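Local coordinates for protein putative secreted glycosylhydrolase (Parabacteroides distasonis ATCC 8503, PDB 3IMM) that is a putative secreted glycoside hydrolase of the 3-keto-disaccharide hydrolase family that carries a sodium ion in the crystal, its substrate not established, at residues K96-L108 against N157-F171. Sequence-based numbering, arbitrary orientation.
Sequences KPYEKCGAIYGHL and NPDGSDIPSWLPKPF
His107 lies flat on the Phe171 ring in a face-to-face stack, centroids 3.7 Å apart and planes at 15°, joining two long loops of a concanavalin-like beta-sandwich: one follows strand 80-85, the other precedes strand 179-182. Both ring nitrogens are engaged at the edge, in the ring plane. ND1 donates to Tyr105 O at 2.8 Å, while NE2 meets a water that donates to Leu167 O and Lys169 O. These bonds fix the imidazole's rotation, and CG anti to the carbonyl carbon (chi1 -67°) carries the ring across to Phe171. Trp151 touches both stacked residues. With an alanine in place of His107, the Phe171 face is likely to lose its stacking partner, and the water between Leu167 O and Lys169 O its ring-nitrogen partner. Gly106, at positive phi, brings its CA 3.3 Å above the centre of the Tyr98 ring; a side chain there would run into Leu167 CD1. The same Tyr98 turns its edge to Asp162 O, and Pro164 CG comes within 3.8 Å of its OH. Tyr105, whose side chain is about 5 Å from the sodium ion, lays CD2 against Leu167 CD1 and sets its OH at the edge of Trp166, 3.5 Å from CZ2. Asn157 supplies the direct hydrogen bond between the loops: ND2 reaches Gly106 O at 3.0 Å from above the carbonyl plane, and the other N-H of Asn157 ND2 goes to Ser161 OG.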
loop_
_atom_site.group_PDB
_atom_site.type_symbol
_atom_site.label_atom_id
_atom_site.label_comp_id
_atom_site.label_asym_id
_atom_site.label_seq_id
_atom_site.Cartn_x
_atom_site.Cartn_y
_atom_site.Cartn_z
ATOM N N LYS A 96 1.940 -8.643 -14.304
ATOM C CA LYS A 96 0.694 -7.948 -14.631
ATOM C C LYS A 96 0.899 -6.487 -14.243
ATOM O O LYS A 96 1.598 -6.219 -13.293
ATOM C CB LYS A 96 -0.499 -8.556 -13.872
ATOM C CG LYS A 96 -0.851 -9.992 -14.235
ATOM N N PRO A 97 0.333 -5.535 -15.001
ATOM C CA PRO A 97 0.471 -4.128 -14.602
ATOM C C PRO A 97 0.061 -3.804 -13.175
ATOM O O PRO A 97 0.670 -2.932 -12.566
ATOM C CB PRO A 97 -0.418 -3.372 -15.594
ATOM C CG PRO A 97 -0.579 -4.249 -16.741
ATOM C CD PRO A 97 -0.378 -5.681 -16.287
ATOM N N TYR A 98 -0.961 -4.472 -12.637
ATOM C CA TYR A 98 -1.419 -4.180 -11.250
ATOM C C TYR A 98 -0.525 -4.793 -10.159
ATOM O O TYR A 98 -0.796 -4.635 -8.957
ATOM C CB TYR A 98 -2.895 -4.553 -11.048
ATOM C CG TYR A 98 -3.312 -6.042 -11.172
ATOM C CD1 TYR A 98 -2.621 -7.050 -10.514
ATOM C CD2 TYR A 98 -4.475 -6.403 -11.872
ATOM C CE1 TYR A 98 -3.026 -8.404 -10.597
ATOM C CE2 TYR A 98 -4.879 -7.751 -11.967
ATOM C CZ TYR A 98 -4.152 -8.732 -11.311
ATOM O OH TYR A 98 -4.572 -10.024 -11.369
ATOM N N GLU A 99 0.530 -5.492 -10.582
ATOM C CA GLU A 99 1.546 -6.024 -9.673
ATOM C C GLU A 99 2.770 -5.121 -9.580
ATOM O O GLU A 99 3.641 -5.370 -8.769
ATOM C CB GLU A 99 1.996 -7.414 -10.097
ATOM C CG GLU A 99 0.864 -8.399 -10.178
ATOM C CD GLU A 99 1.326 -9.788 -10.574
ATOM O OE1 GLU A 99 2.165 -9.916 -11.509
ATOM O OE2 GLU A 99 0.833 -10.737 -9.937
ATOM N N LYS A 100 2.810 -4.046 -10.353
ATOM C CA LYS A 100 3.939 -3.136 -10.361
ATOM C C LYS A 100 3.883 -2.144 -9.221
ATOM O O LYS A 100 2.818 -1.884 -8.658
ATOM C CB LYS A 100 3.968 -2.346 -11.679
ATOM C CG LYS A 100 4.010 -3.205 -12.921
ATOM C CD LYS A 100 5.102 -4.250 -12.864
ATOM C CE LYS A 100 5.171 -5.017 -14.188
ATOM N NZ LYS A 100 5.966 -6.232 -14.028
ATOM N N CYS A 101 5.035 -1.554 -8.916
ATOM C CA CYS A 101 5.129 -0.651 -7.765
ATOM C C CYS A 101 4.286 0.600 -7.998
ATOM O O CYS A 101 4.392 1.216 -9.058
ATOM C CB CYS A 101 6.580 -0.287 -7.500
ATOM S SG CYS A 101 6.824 0.433 -5.910
ATOM N N GLY A 102 3.420 0.924 -7.027
ATOM C CA GLY A 102 2.512 2.063 -7.101
ATOM C C GLY A 102 1.197 1.733 -7.795
ATOM O O GLY A 102 0.350 2.579 -7.904
ATOM N N ALA A 103 1.016 0.495 -8.247
ATOM C CA ALA A 103 -0.272 0.081 -8.724
ATOM C C ALA A 103 -1.275 -0.038 -7.579
ATOM O O ALA A 103 -0.903 -0.154 -6.414
ATOM C CB ALA A 103 -0.172 -1.223 -9.450
ATOM N N ILE A 104 -2.554 -0.061 -7.945
ATOM C CA ILE A 104 -3.620 -0.509 -7.036
ATOM C C ILE A 104 -3.768 -1.994 -7.283
ATOM O O ILE A 104 -4.244 -2.453 -8.363
ATOM C CB ILE A 104 -4.959 0.252 -7.234
ATOM C CG1 ILE A 104 -4.721 1.748 -7.279
ATOM C CG2 ILE A 104 -5.984 -0.092 -6.095
ATOM C CD1 ILE A 104 -4.098 2.262 -5.959
ATOM N N TYR A 105 -3.286 -2.764 -6.312
ATOM C CA TYR A 105 -3.071 -4.172 -6.498
ATOM C C TYR A 105 -4.361 -4.827 -6.934
ATOM O O TYR A 105 -5.413 -4.613 -6.339
ATOM C CB TYR A 105 -2.536 -4.906 -5.258
ATOM C CG TYR A 105 -2.452 -6.370 -5.533
ATOM C CD1 TYR A 105 -1.423 -6.866 -6.309
ATOM C CD2 TYR A 105 -3.459 -7.258 -5.118
ATOM C CE1 TYR A 105 -1.366 -8.208 -6.656
ATOM C CE2 TYR A 105 -3.402 -8.603 -5.456
ATOM C CZ TYR A 105 -2.334 -9.068 -6.207
ATOM O OH TYR A 105 -2.228 -10.374 -6.553
ATOM N N GLY A 106 -4.252 -5.636 -7.965
ATOM C CA GLY A 106 -5.416 -6.366 -8.511
ATOM C C GLY A 106 -6.435 -5.581 -9.303
ATOM O O GLY A 106 -7.402 -6.183 -9.855
ATOM N N HIS A 107 -6.202 -4.265 -9.440
ATOM C CA HIS A 107 -7.222 -3.333 -9.942
ATOM C C HIS A 107 -6.781 -2.349 -11.029
ATOM O O HIS A 107 -7.548 -2.069 -11.973
ATOM C CB HIS A 107 -7.863 -2.589 -8.762
ATOM C CG HIS A 107 -8.666 -3.490 -7.877
ATOM N ND1 HIS A 107 -8.103 -4.249 -6.871
ATOM C CD2 HIS A 107 -9.985 -3.799 -7.893
ATOM C CE1 HIS A 107 -9.050 -4.965 -6.293
ATOM N NE2 HIS A 107 -10.200 -4.714 -6.899
ATOM N N LEU A 108 -5.580 -1.797 -10.892
ATOM C CA LEU A 108 -5.113 -0.744 -11.778
ATOM C C LEU A 108 -3.592 -0.678 -11.824
ATOM O O LEU A 108 -2.935 -0.578 -10.786
ATOM C CB LEU A 108 -5.688 0.619 -11.318
ATOM C CG LEU A 108 -5.323 1.833 -12.180
ATOM C CD1 LEU A 108 -6.009 1.745 -13.607
ATOM C CD2 LEU A 108 -5.680 3.115 -11.411
ATOM N N ASN A 157 -11.678 -5.601 -14.342
ATOM C CA ASN A 157 -11.175 -4.229 -14.186
ATOM C C ASN A 157 -11.517 -3.405 -15.390
ATOM O O ASN A 157 -11.641 -3.945 -16.499
ATOM C CB ASN A 157 -9.655 -4.229 -14.019
ATOM C CG ASN A 157 -9.211 -4.732 -12.673
ATOM O OD1 ASN A 157 -9.685 -4.267 -11.628
ATOM N ND2 ASN A 157 -8.291 -5.714 -12.681
ATOM N N PRO A 158 -11.631 -2.081 -15.211
ATOM C CA PRO A 158 -11.825 -1.209 -16.369
ATOM C C PRO A 158 -10.804 -1.406 -17.489
ATOM O O PRO A 158 -11.117 -1.204 -18.645
ATOM C CB PRO A 158 -11.704 0.195 -15.765
ATOM C CG PRO A 158 -12.137 0.045 -14.372
ATOM C CD PRO A 158 -11.580 -1.301 -13.963
ATOM N N ASP A 159 -9.591 -1.800 -17.152
ATOM C CA ASP A 159 -8.579 -2.129 -18.180
ATOM C C ASP A 159 -8.722 -3.530 -18.813
ATOM O O ASP A 159 -7.940 -3.894 -19.677
ATOM C CB ASP A 159 -7.155 -1.913 -17.626
ATOM C CG ASP A 159 -6.679 -3.063 -16.723
ATOM O OD1 ASP A 159 -7.425 -4.037 -16.458
ATOM O OD2 ASP A 159 -5.524 -2.980 -16.282
ATOM N N GLY A 160 -9.724 -4.294 -18.391
ATOM C CA GLY A 160 -10.049 -5.589 -19.031
ATOM C C GLY A 160 -9.480 -6.829 -18.359
ATOM O O GLY A 160 -9.873 -7.948 -18.684
ATOM N N SER A 161 -8.563 -6.628 -17.412
ATOM C CA SER A 161 -7.936 -7.713 -16.690
ATOM C C SER A 161 -8.878 -8.263 -15.617
ATOM O O SER A 161 -9.727 -7.549 -15.077
ATOM C CB SER A 161 -6.623 -7.242 -16.049
ATOM O OG SER A 161 -6.848 -6.253 -15.061
ATOM N N ASP A 162 -8.717 -9.535 -15.289
ATOM C CA ASP A 162 -9.594 -10.136 -14.273
ATOM C C ASP A 162 -9.065 -9.775 -12.891
ATOM O O ASP A 162 -7.868 -9.781 -12.676
ATOM C CB ASP A 162 -9.775 -11.647 -14.449
ATOM C CG ASP A 162 -8.477 -12.401 -14.364
ATOM O OD1 ASP A 162 -7.666 -12.221 -15.290
ATOM O OD2 ASP A 162 -8.283 -13.188 -13.400
ATOM N N ILE A 163 -9.993 -9.459 -11.982
ATOM C CA ILE A 163 -9.680 -9.208 -10.576
ATOM C C ILE A 163 -9.498 -10.551 -9.873
ATOM O O ILE A 163 -10.345 -11.430 -10.023
ATOM C CB ILE A 163 -10.821 -8.395 -9.875
ATOM C CG1 ILE A 163 -10.958 -6.973 -10.511
ATOM C CG2 ILE A 163 -10.543 -8.308 -8.377
ATOM C CD1 ILE A 163 -12.323 -6.312 -10.340
ATOM N N PRO A 164 -8.421 -10.706 -9.082
ATOM C CA PRO A 164 -8.222 -11.987 -8.384
ATOM C C PRO A 164 -9.456 -12.402 -7.610
ATOM O O PRO A 164 -10.153 -11.554 -7.039
ATOM C CB PRO A 164 -7.083 -11.694 -7.451
ATOM C CG PRO A 164 -6.328 -10.612 -8.083
ATOM C CD PRO A 164 -7.347 -9.752 -8.786
ATOM N N SER A 165 -9.732 -13.700 -7.603
ATOM C CA SER A 165 -10.930 -14.212 -6.984
ATOM C C SER A 165 -11.073 -13.791 -5.516
ATOM O O SER A 165 -12.189 -13.597 -5.029
ATOM C CB SER A 165 -10.951 -15.704 -7.130
ATOM O OG SER A 165 -12.068 -16.224 -6.455
ATOM N N TRP A 166 -9.947 -13.591 -4.826
ATOM C CA TRP A 166 -9.967 -13.198 -3.408
ATOM C C TRP A 166 -10.291 -11.719 -3.142
ATOM O O TRP A 166 -10.343 -11.290 -1.968
ATOM C CB TRP A 166 -8.652 -13.603 -2.713
ATOM C CG TRP A 166 -7.396 -12.956 -3.255
ATOM C CD1 TRP A 166 -6.852 -11.782 -2.856
ATOM C CD2 TRP A 166 -6.516 -13.483 -4.265
ATOM N NE1 TRP A 166 -5.708 -11.522 -3.563
ATOM C CE2 TRP A 166 -5.479 -12.551 -4.438
ATOM C CE3 TRP A 166 -6.523 -14.644 -5.060
ATOM C CZ2 TRP A 166 -4.448 -12.746 -5.341
ATOM C CZ3 TRP A 166 -5.490 -14.830 -5.957
ATOM C CH2 TRP A 166 -4.478 -13.895 -6.092
ATOM N N LEU A 167 -10.549 -10.946 -4.204
ATOM C CA LEU A 167 -10.924 -9.520 -4.070
ATOM C C LEU A 167 -12.275 -9.241 -4.734
ATOM O O LEU A 167 -12.348 -8.474 -5.693
ATOM C CB LEU A 167 -9.830 -8.634 -4.690
ATOM C CG LEU A 167 -8.386 -8.855 -4.213
ATOM C CD1 LEU A 167 -7.407 -8.104 -5.039
ATOM C CD2 LEU A 167 -8.298 -8.472 -2.765
ATOM N N PRO A 168 -13.358 -9.886 -4.235
ATOM C CA PRO A 168 -14.606 -9.852 -4.969
ATOM C C PRO A 168 -15.452 -8.582 -4.827
ATOM O O PRO A 168 -16.378 -8.388 -5.597
ATOM C CB PRO A 168 -15.358 -11.080 -4.413
ATOM C CG PRO A 168 -14.924 -11.189 -3.050
ATOM C CD PRO A 168 -13.478 -10.711 -3.020
ATOM N N LYS A 169 -15.160 -7.727 -3.869
ATOM C CA LYS A 169 -16.072 -6.623 -3.558
ATOM C C LYS A 169 -15.809 -5.467 -4.509
ATOM O O LYS A 169 -14.677 -4.971 -4.544
ATOM C CB LYS A 169 -15.895 -6.168 -2.110
ATOM C CG LYS A 169 -16.119 -7.294 -1.119
ATOM C CD LYS A 169 -16.625 -6.760 0.192
ATOM C CE LYS A 169 -16.780 -7.871 1.234
ATOM N NZ LYS A 169 -17.281 -7.310 2.526
ATOM N N PRO A 170 -16.839 -5.050 -5.294
ATOM C CA PRO A 170 -16.659 -3.960 -6.266
ATOM C C PRO A 170 -16.130 -2.702 -5.579
ATOM O O PRO A 170 -16.700 -2.254 -4.579
ATOM C CB PRO A 170 -18.072 -3.730 -6.809
ATOM C CG PRO A 170 -18.782 -4.989 -6.601
ATOM C CD PRO A 170 -18.219 -5.557 -5.312
ATOM N N PHE A 171 -15.043 -2.141 -6.093
ATOM C CA PHE A 171 -14.473 -0.937 -5.469
ATOM C C PHE A 171 -15.397 0.270 -5.524
ATOM O O PHE A 171 -15.290 1.140 -4.674
ATOM C CB PHE A 171 -13.072 -0.620 -6.040
ATOM C CG PHE A 171 -11.929 -1.371 -5.343
ATOM C CD1 PHE A 171 -12.156 -2.524 -4.607
ATOM C CD2 PHE A 171 -10.617 -0.936 -5.490
ATOM C CE1 PHE A 171 -11.090 -3.217 -3.978
ATOM C CE2 PHE A 171 -9.573 -1.611 -4.866
ATOM C CZ PHE A 171 -9.809 -2.757 -4.123
HETATM O O HOH W 1 -5.389 -10.742 -14.057
HETATM O O HOH W 2 -8.232 -1.233 -14.582
HETATM O O HOH W 3 -12.680 -5.829 -6.205
#